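Local coordinates for protein thioredoxin (H-type,TRX-H) (Edwardsiella tarda, PDB 5ZF2) that probably acts as a thioredoxin-fold oxidoreductase and secreted effector, inhibiting ASK1-MAPK signalling cascades during infection to promote pathogenesis, at residues 27-32 with 71-76; 20-25 with 75-80; 36-41 with 92-97; 67-72 with 85-90. One frame throughout, in Å; residues are numbered along the deposited sequence.

Interaction 1: residues 27-32 with 71-76; sequences DWCPVC and SQQSTL
Cys29 and Gln73 meet by van der Waals contact. The amide oxygen OE1 of Gln73 lies 3.3 Å from Cys29 CB and only slightly farther from Cys29 SG. Gln73 CG sits between its backbone N and carbonyl carbon (chi1 56°). From there the chain runs extended, which carries the amide across to Cys29. Cys32 SG packs beside the backbone, 3.5 Å from Ser74 N. That N-H is used by Val24 O, on the neighbouring strand. Cys32 SG is also 3.9 Å from Gln73 CB. Val31 CG1 rests 3.9 Å from Ser74 CB.

Cys29 and Cys32 form a CxxC pair at a helix start, as in the thioredoxin active site. Cys29 SG and Cys32 SG are 3.3 Å apart, so no disulfide is present. Ser74 probably takes the place of the cis-proline that faces this pair in most thioredoxins. Its phi is positive, and together with Thr75 it makes a G1 beta bulge opposite Val24.

No hydrogen bond crosses between the two segments; the side-chain bonds are internal to each. Cys29 is the N-cap: its SG accepts from Cys32 N at 3.1 Å. Thr75 OG1 donates to Gln72 O at 2.7 Å, closing the turn before strand 75-80.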
loop_
_atom_site.group_PDB
_atom_site.type_symbol
_atom_site.label_atom_id
_atom_site.label_comp_id
_atom_site.label_asym_id
_atom_site.label_seq_id
_atom_site.Cartn_x
_atom_site.Cartn_y
_atom_site.Cartn_z
ATOM N N ASP A 27 -5.348 -4.227 12.578
ATOM C CA ASP A 27 -6.693 -4.752 12.769
ATOM C C ASP A 27 -7.541 -3.937 13.735
ATOM O O ASP A 27 -8.763 -4.113 13.737
ATOM C CB ASP A 27 -6.626 -6.204 13.244
ATOM C CG ASP A 27 -6.426 -7.182 12.095
ATOM O OD1 ASP A 27 -6.802 -6.850 10.949
ATOM O OD2 ASP A 27 -5.892 -8.285 12.336
ATOM N N TRP A 28 -6.952 -3.050 14.535
ATOM C CA TRP A 28 -7.717 -2.244 15.479
ATOM C C TRP A 28 -7.510 -0.752 15.259
ATOM O O TRP A 28 -7.432 0.029 16.212
ATOM C CB TRP A 28 -7.367 -2.622 16.913
ATOM C CG TRP A 28 -8.099 -3.831 17.334
ATOM C CD1 TRP A 28 -7.638 -5.114 17.336
ATOM C CD2 TRP A 28 -9.453 -3.885 17.787
ATOM N NE1 TRP A 28 -8.620 -5.965 17.774
ATOM C CE2 TRP A 28 -9.746 -5.236 18.061
ATOM C CE3 TRP A 28 -10.448 -2.921 17.990
ATOM C CZ2 TRP A 28 -10.995 -5.649 18.537
ATOM C CZ3 TRP A 28 -11.690 -3.331 18.464
ATOM C CH2 TRP A 28 -11.952 -4.684 18.730
ATOM N N CYS A 29 -7.442 -0.330 14.002
ATOM C CA CYS A 29 -7.202 1.071 13.677
ATOM C C CYS A 29 -8.391 1.646 12.918
ATOM O O CYS A 29 -8.678 1.197 11.791
ATOM C CB CYS A 29 -5.929 1.229 12.861
ATOM S SG CYS A 29 -5.709 2.919 12.276
ATOM N N PRO A 30 -9.097 2.635 13.479
ATOM C CA PRO A 30 -10.229 3.227 12.749
ATOM C C PRO A 30 -9.795 3.981 11.510
ATOM O O PRO A 30 -10.520 3.989 10.507
ATOM C CB PRO A 30 -10.871 4.166 13.784
ATOM C CG PRO A 30 -10.188 3.874 15.094
ATOM C CD PRO A 30 -8.846 3.317 14.756
ATOM N N VAL A 31 -8.618 4.567 11.538
ATOM C CA VAL A 31 -8.120 5.186 10.340
ATOM C C VAL A 31 -7.873 4.156 9.256
ATOM O O VAL A 31 -8.307 4.342 8.154
ATOM C CB VAL A 31 -6.906 6.107 10.589
ATOM C CG1 VAL A 31 -6.334 6.602 9.272
ATOM C CG2 VAL A 31 -7.318 7.299 11.431
ATOM N N CYS A 32 -7.247 3.045 9.613
ATOM C CA CYS A 32 -6.970 1.990 8.659
ATOM C C CYS A 32 -8.217 1.466 8.017
ATOM O O CYS A 32 -8.247 1.255 6.855
ATOM C CB CYS A 32 -6.204 0.849 9.259
ATOM S SG CYS A 32 -4.535 1.227 9.713
ATOM N N SER A 71 6.865 3.444 10.839
ATOM C CA SER A 71 6.667 3.521 12.275
ATOM C C SER A 71 5.210 3.676 12.680
ATOM O O SER A 71 4.921 3.635 13.878
ATOM C CB SER A 71 7.483 4.683 12.876
ATOM O OG SER A 71 7.115 5.933 12.304
ATOM N N GLN A 72 4.285 3.862 11.738
ATOM C CA GLN A 72 2.880 4.000 12.103
ATOM C C GLN A 72 2.009 3.167 11.174
ATOM O O GLN A 72 2.310 3.005 9.989
ATOM C CB GLN A 72 2.390 5.453 12.038
ATOM C CG GLN A 72 3.430 6.466 12.498
ATOM C CD GLN A 72 2.849 7.843 12.658
ATOM O OE1 GLN A 72 1.653 7.998 12.897
ATOM N NE2 GLN A 72 3.694 8.859 12.531
ATOM N N GLN A 73 0.908 2.672 11.730
ATOM C CA GLN A 73 -0.149 2.111 10.911
ATOM C C GLN A 73 -0.737 3.223 10.047
ATOM O O GLN A 73 -0.526 4.412 10.301
ATOM C CB GLN A 73 -1.220 1.485 11.801
ATOM C CG GLN A 73 -1.772 2.495 12.820
ATOM C CD GLN A 73 -2.355 1.854 14.076
ATOM O OE1 GLN A 73 -3.346 2.338 14.631
ATOM N NE2 GLN A 73 -1.734 0.768 14.532
ATOM N N SER A 74 -1.475 2.827 9.016
ATOM C CA SER A 74 -2.059 3.734 8.027
ATOM C C SER A 74 -1.010 4.400 7.143
ATOM O O SER A 74 -1.292 5.437 6.528
ATOM C CB SER A 74 -2.967 4.795 8.677
ATOM O OG SER A 74 -2.214 5.830 9.324
ATOM N N THR A 75 0.184 3.808 7.032
ATOM C CA THR A 75 1.204 4.282 6.096
ATOM C C THR A 75 0.975 3.618 4.744
ATOM O O THR A 75 0.741 2.400 4.678
ATOM C CB THR A 75 2.629 3.964 6.576
ATOM O OG1 THR A 75 2.862 4.537 7.866
ATOM C CG2 THR A 75 3.660 4.530 5.599
ATOM N N LEU A 76 1.020 4.418 3.675
ATOM C CA LEU A 76 0.949 3.928 2.295
ATOM C C LEU A 76 2.230 4.343 1.592
ATOM O O LEU A 76 2.667 5.501 1.722
ATOM C CB LEU A 76 -0.249 4.517 1.532
ATOM C CG LEU A 76 -1.641 4.337 2.134
ATOM C CD1 LEU A 76 -2.691 5.174 1.358
ATOM C CD2 LEU A 76 -1.989 2.870 2.099
#

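Interaction 2: residues 20-25 with 75-80; sequences VLVDVY and TLILYR
Strands 20-25 and 75-80 pair antiparallel in the middle of the thioredoxin-fold sheet, their axes 4.7 Å apart. Five backbone bonds join them. In the Val20-Tyr79 pair each residue gives and takes: Val20 N donates to Tyr79 O at 2.9 Å, and Tyr79 N donates to Val20 O at 2.7 Å. Val22 and Ile77 form a second such pair. Here Val22 N reaches Ile77 O at 2.8 Å, and Ile77 N reaches Val22 O at 2.9 Å. The fifth bond runs from Val24 N to Thr75 O.

Leu21 and Asp23 turn their backbone groups the other way. They bond to Arg52, Phe54 and Val56 on strand 52-57. Leu76 bonds in the same manner to Ser88 on strand 83-89, so each strand also has a bonded neighbour on its other side.

Val20, Val22, Ile77 and Tyr79 share one face of the sheet, covered by helices 7-15 and 62-68. Leu21, Asp23, Leu76 and Leu78 lie on the other. Asp23 probably corresponds to the buried aspartate near the cysteine pair of thioredoxins. It runs side by side with Leu76, whose CD2 lies 3.5 Å from Asp23 OD1. On the opposite face, Val22 CG2 sits 3.7 Å from Tyr79 CE1.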
loop_
_atom_site.group_PDB
_atom_site.type_symbol
_atom_site.label_atom_id
_atom_site.label_comp_id
_atom_site.label_asym_id
_atom_site.label_seq_id
_atom_site.Cartn_x
_atom_site.Cartn_y
_atom_site.Cartn_z
ATOM N N VAL A 20 3.703 -0.752 -7.419
ATOM C CA VAL A 20 3.454 -1.530 -6.208
ATOM C C VAL A 20 3.039 -0.600 -5.083
ATOM O O VAL A 20 3.696 0.420 -4.844
ATOM C CB VAL A 20 4.691 -2.334 -5.780
ATOM C CG1 VAL A 20 4.413 -3.005 -4.466
ATOM C CG2 VAL A 20 5.035 -3.365 -6.871
ATOM N N LEU A 21 1.975 -0.963 -4.374
ATOM C CA LEU A 21 1.523 -0.201 -3.222
ATOM C C LEU A 21 1.736 -1.051 -1.982
ATOM O O LEU A 21 1.197 -2.164 -1.883
ATOM C CB LEU A 21 0.048 0.186 -3.345
ATOM C CG LEU A 21 -0.453 0.900 -2.101
ATOM C CD1 LEU A 21 0.149 2.321 -2.032
ATOM C CD2 LEU A 21 -2.002 0.943 -2.073
ATOM N N VAL A 22 2.488 -0.526 -1.037
ATOM C CA VAL A 22 2.630 -1.133 0.280
ATOM C C VAL A 22 1.642 -0.428 1.201
ATOM O O VAL A 22 1.734 0.792 1.402
ATOM C CB VAL A 22 4.076 -1.005 0.791
ATOM C CG1 VAL A 22 4.171 -1.373 2.269
ATOM C CG2 VAL A 22 4.995 -1.884 -0.053
ATOM N N ASP A 23 0.718 -1.191 1.769
ATOM C CA ASP A 23 -0.387 -0.662 2.562
ATOM C C ASP A 23 -0.265 -1.256 3.958
ATOM O O ASP A 23 -0.630 -2.415 4.178
ATOM C CB ASP A 23 -1.730 -1.005 1.919
ATOM C CG ASP A 23 -2.922 -0.569 2.756
ATOM O OD1 ASP A 23 -2.750 -0.013 3.855
ATOM O OD2 ASP A 23 -4.056 -0.800 2.300
ATOM N N VAL A 24 0.225 -0.458 4.900
ATOM C CA VAL A 24 0.468 -0.930 6.262
ATOM C C VAL A 24 -0.767 -0.678 7.112
ATOM O O VAL A 24 -1.110 0.476 7.407
ATOM C CB VAL A 24 1.689 -0.249 6.882
ATOM C CG1 VAL A 24 1.876 -0.752 8.319
ATOM C CG2 VAL A 24 2.932 -0.512 6.032
ATOM N N TYR A 25 -1.375 -1.750 7.591
ATOM C CA TYR A 25 -2.640 -1.652 8.288
ATOM C C TYR A 25 -2.498 -2.254 9.673
ATOM O O TYR A 25 -1.501 -2.907 10.001
ATOM C CB TYR A 25 -3.755 -2.364 7.489
ATOM C CG TYR A 25 -3.679 -3.883 7.560
ATOM C CD1 TYR A 25 -2.828 -4.612 6.730
ATOM C CD2 TYR A 25 -4.450 -4.587 8.479
ATOM C CE1 TYR A 25 -2.747 -6.009 6.831
ATOM C CE2 TYR A 25 -4.372 -5.965 8.578
ATOM C CZ TYR A 25 -3.527 -6.667 7.748
ATOM O OH TYR A 25 -3.483 -8.048 7.870
ATOM N N THR A 75 0.184 3.808 7.032
ATOM C CA THR A 75 1.204 4.282 6.096
ATOM C C THR A 75 0.975 3.618 4.744
ATOM O O THR A 75 0.741 2.400 4.678
ATOM C CB THR A 75 2.629 3.964 6.576
ATOM O OG1 THR A 75 2.862 4.537 7.866
ATOM C CG2 THR A 75 3.660 4.530 5.599
ATOM N N LEU A 76 1.020 4.418 3.675
ATOM C CA LEU A 76 0.949 3.928 2.295
ATOM C C LEU A 76 2.230 4.343 1.592
ATOM O O LEU A 76 2.667 5.501 1.722
ATOM C CB LEU A 76 -0.249 4.517 1.532
ATOM C CG LEU A 76 -1.641 4.337 2.134
ATOM C CD1 LEU A 76 -2.691 5.174 1.358
ATOM C CD2 LEU A 76 -1.989 2.870 2.099
ATOM N N ILE A 77 2.840 3.410 0.879
ATOM C CA ILE A 77 4.068 3.683 0.140
ATOM C C ILE A 77 3.882 3.226 -1.293
ATOM O O ILE A 77 3.559 2.061 -1.537
ATOM C CB ILE A 77 5.288 2.973 0.738
ATOM C CG1 ILE A 77 5.366 3.232 2.250
ATOM C CG2 ILE A 77 6.561 3.443 -0.041
ATOM C CD1 ILE A 77 6.400 2.339 2.965
ATOM N N LEU A 78 4.122 4.118 -2.237
ATOM C CA LEU A 78 3.902 3.795 -3.643
ATOM C C LEU A 78 5.261 3.597 -4.296
ATOM O O LEU A 78 6.152 4.434 -4.148
ATOM C CB LEU A 78 3.107 4.890 -4.362
ATOM C CG LEU A 78 2.841 4.612 -5.852
ATOM C CD1 LEU A 78 1.946 3.346 -6.052
ATOM C CD2 LEU A 78 2.209 5.815 -6.552
ATOM N N TYR A 79 5.421 2.482 -4.993
ATOM C CA TYR A 79 6.619 2.212 -5.774
ATOM C C TYR A 79 6.272 2.183 -7.249
ATOM O O TYR A 79 5.187 1.740 -7.635
ATOM C CB TYR A 79 7.254 0.865 -5.394
ATOM C CG TYR A 79 7.763 0.798 -3.996
ATOM C CD1 TYR A 79 6.895 0.592 -2.945
ATOM C CD2 TYR A 79 9.120 0.929 -3.720
ATOM C CE1 TYR A 79 7.344 0.518 -1.652
ATOM C CE2 TYR A 79 9.587 0.869 -2.413
ATOM C CZ TYR A 79 8.691 0.667 -1.393
ATOM O OH TYR A 79 9.122 0.578 -0.109
ATOM N N ARG A 80 7.207 2.653 -8.077
ATOM C CA ARG A 80 7.126 2.465 -9.522
ATOM C C ARG A 80 8.478 1.955 -9.990
ATOM O O ARG A 80 9.519 2.493 -9.593
ATOM C CB ARG A 80 6.719 3.759 -10.250
ATOM C CG ARG A 80 5.233 4.089 -10.039
ATOM C CD ARG A 80 4.769 5.375 -10.714
ATOM N NE ARG A 80 3.335 5.579 -10.530
ATOM C CZ ARG A 80 2.759 6.774 -10.560
ATOM N NH1 ARG A 80 3.508 7.830 -10.764
ATOM N NH2 ARG A 80 1.445 6.930 -10.385
#

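Interaction 3: residues 36-41 with 92-97; sequences ERELTP and TSPSAL. With SO4 (sulfate ion), chain B.
The carboxylate of Glu38 is the flat group that reaches the turn before helix 94-102. Thr92 O lies ahead of its two oxygens, 2.6 Å from Glu38 OE1. The Pro94 ring stands above the carboxylate plane, its CG 3.7 Å from Glu38 OE2. Leu97 CD1 comes in beside the carboxylate, near its plane, 3.5 Å from Glu38 OE1. Glu38 CG is anti to its carbonyl carbon (chi1 -60°), and the extended chain beyond carries the carboxylate across to that turn.

Next to this polar group, Leu39 and Leu97 cross at about a right angle. Leu39 CD2 lies 4.1 Å from Leu97 CB.

Ser93 is the N-cap of helix 94-102, and its OG accepts from Ala96 N at 3.2 Å. A sulfate ion, probably from the crystallisation liquor, sits at this helix start. Ser95 N donates to sulfate O1 at 2.8 Å, and Ser93 OG to O3 at 2.9 Å. Ser95 OG holds O4.

Helices 30-43 and 94-102 lie on the same face of the thioredoxin-fold sheet. Leu39 and Leu97 both rest on Leu76 of strand 75-80. Leu97 also touches Leu42, one turn farther along helix 30-43, and Thr92 touches Val31 near its start.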
loop_
_atom_site.group_PDB
_atom_site.type_symbol
_atom_site.label_atom_id
_atom_site.label_comp_id
_atom_site.label_asym_id
_atom_site.label_seq_id
_atom_site.Cartn_x
_atom_site.Cartn_y
_atom_site.Cartn_z
ATOM N N GLU A 36 -9.189 1.663 4.098
ATOM C CA GLU A 36 -9.490 0.455 3.349
ATOM C C GLU A 36 -10.781 0.594 2.570
ATOM O O GLU A 36 -10.822 0.343 1.427
ATOM C CB GLU A 36 -9.488 -0.798 4.224
ATOM C CG GLU A 36 -10.076 -2.037 3.558
ATOM C CD GLU A 36 -9.999 -3.283 4.417
ATOM O OE1 GLU A 36 -9.232 -4.207 4.090
ATOM O OE2 GLU A 36 -10.696 -3.349 5.439
ATOM N N ARG A 37 -11.814 1.068 3.211
ATOM C CA ARG A 37 -13.039 1.481 2.562
ATOM C C ARG A 37 -12.915 2.251 1.280
ATOM O O ARG A 37 -13.570 2.014 0.338
ATOM C CB ARG A 37 -13.832 2.378 3.496
ATOM C CG ARG A 37 -14.837 1.665 4.266
ATOM C CD ARG A 37 -14.244 0.623 5.140
ATOM N NE ARG A 37 -14.843 0.713 6.447
ATOM C CZ ARG A 37 -15.633 -0.218 6.910
ATOM N NH1 ARG A 37 -15.881 -1.268 6.145
ATOM N NH2 ARG A 37 -16.174 -0.106 8.105
ATOM N N GLU A 38 -12.115 3.263 1.319
ATOM C CA GLU A 38 -11.999 4.197 0.209
ATOM C C GLU A 38 -11.024 3.720 -0.847
ATOM O O GLU A 38 -11.203 4.031 -2.028
ATOM C CB GLU A 38 -11.577 5.569 0.744
ATOM C CG GLU A 38 -12.625 6.087 1.750
ATOM C CD GLU A 38 -12.170 7.326 2.498
ATOM O OE1 GLU A 38 -10.962 7.614 2.450
ATOM O OE2 GLU A 38 -13.025 7.959 3.153
ATOM N N LEU A 39 -10.004 2.969 -0.434
ATOM C CA LEU A 39 -9.027 2.410 -1.354
ATOM C C LEU A 39 -9.591 1.233 -2.156
ATOM O O LEU A 39 -9.233 1.054 -3.329
ATOM C CB LEU A 39 -7.789 1.979 -0.570
ATOM C CG LEU A 39 -6.870 3.114 -0.116
ATOM C CD1 LEU A 39 -5.811 2.555 0.791
ATOM C CD2 LEU A 39 -6.260 3.826 -1.316
ATOM N N THR A 40 -10.436 0.401 -1.546
ATOM C CA THR A 40 -10.917 -0.790 -2.258
ATOM C C THR A 40 -11.534 -0.472 -3.614
ATOM O O THR A 40 -11.090 -1.065 -4.609
ATOM C CB THR A 40 -11.867 -1.593 -1.361
ATOM O OG1 THR A 40 -11.133 -2.034 -0.207
ATOM C CG2 THR A 40 -12.449 -2.801 -2.101
ATOM N N PRO A 41 -12.468 0.472 -3.758
ATOM C CA PRO A 41 -12.946 0.791 -5.111
ATOM C C PRO A 41 -11.876 1.410 -5.989
ATOM O O PRO A 41 -11.881 1.194 -7.206
ATOM C CB PRO A 41 -14.105 1.764 -4.862
ATOM C CG PRO A 41 -13.812 2.352 -3.537
ATOM C CD PRO A 41 -13.167 1.282 -2.737
ATOM N N THR A 92 -7.169 10.181 4.700
ATOM C CA THR A 92 -8.482 9.574 4.470
ATOM C C THR A 92 -9.368 10.355 3.503
ATOM O O THR A 92 -10.538 9.991 3.334
ATOM C CB THR A 92 -9.255 9.365 5.784
ATOM O OG1 THR A 92 -9.475 10.625 6.421
ATOM C CG2 THR A 92 -8.494 8.433 6.734
ATOM N N SER A 93 -8.865 11.402 2.854
ATOM C CA SER A 93 -9.683 12.062 1.826
ATOM C C SER A 93 -9.760 11.179 0.585
ATOM O O SER A 93 -8.715 10.821 0.020
ATOM C CB SER A 93 -9.113 13.436 1.460
ATOM O OG SER A 93 -9.567 13.826 0.171
ATOM N N PRO A 94 -10.963 10.804 0.125
ATOM C CA PRO A 94 -11.058 10.007 -1.117
ATOM C C PRO A 94 -10.337 10.633 -2.309
ATOM O O PRO A 94 -9.632 9.922 -3.033
ATOM C CB PRO A 94 -12.573 9.908 -1.357
ATOM C CG PRO A 94 -13.178 10.029 0.031
ATOM C CD PRO A 94 -12.282 11.023 0.757
ATOM N N SER A 95 -10.455 11.948 -2.518
ATOM C CA SER A 95 -9.753 12.561 -3.641
ATOM C C SER A 95 -8.239 12.559 -3.442
ATOM O O SER A 95 -7.485 12.425 -4.415
ATOM C CB SER A 95 -10.268 13.986 -3.865
ATOM O OG SER A 95 -9.977 14.803 -2.759
ATOM N N ALA A 96 -7.765 12.699 -2.204
ATOM C CA ALA A 96 -6.324 12.677 -1.974
ATOM C C ALA A 96 -5.751 11.285 -2.201
ATOM O O ALA A 96 -4.665 11.141 -2.776
ATOM C CB ALA A 96 -5.996 13.170 -0.555
ATOM N N LEU A 97 -6.467 10.247 -1.751
ATOM C CA LEU A 97 -6.017 8.874 -1.953
ATOM C C LEU A 97 -6.009 8.513 -3.432
ATOM O O LEU A 97 -5.071 7.862 -3.915
ATOM C CB LEU A 97 -6.922 7.907 -1.180
ATOM C CG LEU A 97 -6.853 8.041 0.341
ATOM C CD1 LEU A 97 -7.859 7.109 0.967
ATOM C CD2 LEU A 97 -5.477 7.660 0.847
HETATM S S SO4 B . -13.000 14.562 -0.821
HETATM O O1 SO4 B . -12.741 13.290 -1.484
HETATM O O2 SO4 B . -14.431 14.749 -0.643
HETATM O O3 SO4 B . -12.373 14.567 0.520
HETATM O O4 SO4 B . -12.457 15.650 -1.636
#

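Interaction 4: residues 67-72 with 85-90; sequences QFRVSQ and VRRSIG
Two arginines stack here despite their like charges. The guanidinium of Arg69 lies flat on that of Arg87, with centres 4.0 Å apart and planes at 27°. The overlap is offset: Arg69 NH2 stands over the rim of the Arg87 group, 3.4 Å from Arg87 NE. These two nitrogens are both donors and do not bond each other.

Arg87 is held by backbone oxygens at the end of helix 62-68. Its NH1 and NH2 grip one atom, Phe68 O, end-on. Arg87 NH2 to Phe68 O is the shorter and straighter bond, at 2.9 Å and 158°; Arg87 NH1 to Phe68 O is 3.3 Å. Phe68 O lies close to the guanidinium plane in both. Arg87 NH1 also gives a weak bond to Arg69 O at 3.0 Å.

The torsions explain the reach. Arg87 CG sits between its backbone N and carbonyl carbon (chi1 65°), and the chain bends at chi3. Arg69 bends at chi3 as well, which folds its guanidinium back over Arg87.

Arg69, with positive phi, follows helix 62-68 in a Schellman motif. The contact thus ties the helix end to strand 83-89, the outermost strand on this side of the thioredoxin-fold sheet. Nearby, Gln72 and Ile89 cross at about a right angle, with Gln72 OE1 3.8 Å from Ile89 CG2.

Arg87 NE has a salt bridge to Glu84. That carboxylate, with the carbonyls at the helix end, probably offsets the repulsion and lets the two cations stack.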
loop_
_atom_site.group_PDB
_atom_site.type_symbol
_atom_site.label_atom_id
_atom_site.label_comp_id
_atom_site.label_asym_id
_atom_site.label_seq_id
_atom_site.Cartn_x
_atom_site.Cartn_y
_atom_site.Cartn_z
ATOM N N GLN A 67 12.205 -2.830 6.818
ATOM C CA GLN A 67 12.536 -2.708 5.403
ATOM C C GLN A 67 11.930 -1.445 4.780
ATOM O O GLN A 67 12.564 -0.774 3.953
ATOM C CB GLN A 67 12.028 -3.962 4.693
ATOM C CG GLN A 67 12.061 -3.911 3.191
ATOM C CD GLN A 67 11.584 -5.231 2.578
ATOM O OE1 GLN A 67 10.784 -5.949 3.177
ATOM N NE2 GLN A 67 12.065 -5.546 1.385
ATOM N N PHE A 68 10.694 -1.121 5.148
ATOM C CA PHE A 68 9.952 -0.006 4.584
ATOM C C PHE A 68 10.100 1.282 5.383
ATOM O O PHE A 68 9.562 2.309 4.960
ATOM C CB PHE A 68 8.470 -0.391 4.488
ATOM C CG PHE A 68 8.208 -1.533 3.532
ATOM C CD1 PHE A 68 8.672 -1.476 2.234
ATOM C CD2 PHE A 68 7.522 -2.677 3.950
ATOM C CE1 PHE A 68 8.446 -2.516 1.352
ATOM C CE2 PHE A 68 7.304 -3.725 3.078
ATOM C CZ PHE A 68 7.765 -3.645 1.774
ATOM N N ARG A 69 10.818 1.250 6.511
ATOM C CA ARG A 69 11.028 2.421 7.359
ATOM C C ARG A 69 9.669 2.969 7.811
ATOM O O ARG A 69 9.331 4.140 7.617
ATOM C CB ARG A 69 11.884 3.465 6.617
ATOM C CG ARG A 69 12.114 4.819 7.320
ATOM C CD ARG A 69 12.984 5.788 6.487
ATOM N NE ARG A 69 12.192 6.513 5.487
ATOM C CZ ARG A 69 11.328 7.489 5.764
ATOM N NH1 ARG A 69 11.112 7.881 7.013
ATOM N NH2 ARG A 69 10.671 8.087 4.786
ATOM N N VAL A 70 8.859 2.076 8.373
ATOM C CA VAL A 70 7.483 2.368 8.759
ATOM C C VAL A 70 7.388 2.358 10.270
ATOM O O VAL A 70 7.768 1.371 10.910
ATOM C CB VAL A 70 6.498 1.350 8.158
ATOM C CG1 VAL A 70 5.096 1.528 8.764
ATOM C CG2 VAL A 70 6.466 1.502 6.651
ATOM N N SER A 71 6.865 3.444 10.839
ATOM C CA SER A 71 6.667 3.521 12.275
ATOM C C SER A 71 5.210 3.676 12.680
ATOM O O SER A 71 4.921 3.635 13.878
ATOM C CB SER A 71 7.483 4.683 12.876
ATOM O OG SER A 71 7.115 5.933 12.304
ATOM N N GLN A 72 4.285 3.862 11.738
ATOM C CA GLN A 72 2.880 4.000 12.103
ATOM C C GLN A 72 2.009 3.167 11.174
ATOM O O GLN A 72 2.310 3.005 9.989
ATOM C CB GLN A 72 2.390 5.453 12.038
ATOM C CG GLN A 72 3.430 6.466 12.498
ATOM C CD GLN A 72 2.849 7.843 12.658
ATOM O OE1 GLN A 72 1.653 7.998 12.897
ATOM N NE2 GLN A 72 3.694 8.859 12.531
ATOM N N VAL A 85 8.286 6.145 -4.828
ATOM C CA VAL A 85 7.915 7.415 -5.442
ATOM C C VAL A 85 7.381 8.395 -4.408
ATOM O O VAL A 85 7.670 9.584 -4.477
ATOM C CB VAL A 85 6.880 7.173 -6.567
ATOM C CG1 VAL A 85 6.242 8.483 -7.013
ATOM C CG2 VAL A 85 7.548 6.497 -7.753
ATOM N N ARG A 86 6.602 7.920 -3.435
ATOM C CA ARG A 86 6.033 8.789 -2.412
ATOM C C ARG A 86 5.407 7.917 -1.343
ATOM O O ARG A 86 5.114 6.734 -1.569
ATOM C CB ARG A 86 4.966 9.748 -2.988
ATOM C CG ARG A 86 3.936 9.033 -3.866
ATOM C CD ARG A 86 3.020 10.040 -4.555
ATOM N NE ARG A 86 2.165 9.401 -5.540
ATOM C CZ ARG A 86 2.305 9.516 -6.861
ATOM N NH1 ARG A 86 3.266 10.272 -7.386
ATOM N NH2 ARG A 86 1.458 8.876 -7.658
ATOM N N ARG A 87 5.190 8.522 -0.179
ATOM C CA ARG A 87 4.535 7.836 0.920
ATOM C C ARG A 87 3.591 8.826 1.596
ATOM O O ARG A 87 3.647 10.042 1.361
ATOM C CB ARG A 87 5.555 7.241 1.906
ATOM C CG ARG A 87 6.420 8.266 2.662
ATOM C CD ARG A 87 7.270 7.561 3.730
ATOM N NE ARG A 87 8.136 6.533 3.141
ATOM C CZ ARG A 87 8.536 5.441 3.787
ATOM N NH1 ARG A 87 8.137 5.247 5.039
ATOM N NH2 ARG A 87 9.318 4.545 3.182
ATOM N N SER A 88 2.700 8.282 2.415
ATOM C CA SER A 88 1.604 9.031 3.012
ATOM C C SER A 88 1.223 8.336 4.309
ATOM O O SER A 88 1.218 7.098 4.359
ATOM C CB SER A 88 0.411 9.076 2.023
ATOM O OG SER A 88 -0.776 9.526 2.663
ATOM N N ILE A 89 0.908 9.108 5.358
ATOM C CA ILE A 89 0.476 8.534 6.643
ATOM C C ILE A 89 -0.865 9.145 7.053
ATOM O O ILE A 89 -0.970 10.366 7.224
ATOM C CB ILE A 89 1.509 8.763 7.764
ATOM C CG1 ILE A 89 2.855 8.095 7.470
ATOM C CG2 ILE A 89 0.947 8.308 9.131
ATOM C CD1 ILE A 89 4.003 8.695 8.338
ATOM N N GLY A 90 -1.872 8.306 7.255
ATOM C CA GLY A 90 -3.107 8.748 7.865
ATOM C C GLY A 90 -4.108 9.420 6.943
ATOM O O GLY A 90 -5.156 9.870 7.421
#

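Overall arrangement
The four contacts belong to one thioredoxin domain. Interactions 1 and 2 use strand 75-80, interaction 4 flanks it, and interaction 3 packs on its Leu76. Interactions 2 and 4 are closest, with centres about 7 Å apart. Strand 75-80 lies between strands 20-25 and 83-89, and its backbone bonds link the two contacts. Centre to centre, interaction 1 is about 12 Å from interaction 2 and about 11 Å from interaction 4. Interactions 1 and 3 share helix 30-43. Interactions 3 and 4 have centres about 17 Å apart. Along the chain, interaction 4 is nested inside the loop closed by interaction 3. Interaction 1 sets the cysteine pair, at the start of helix 30-43, against the start of strand 75-80.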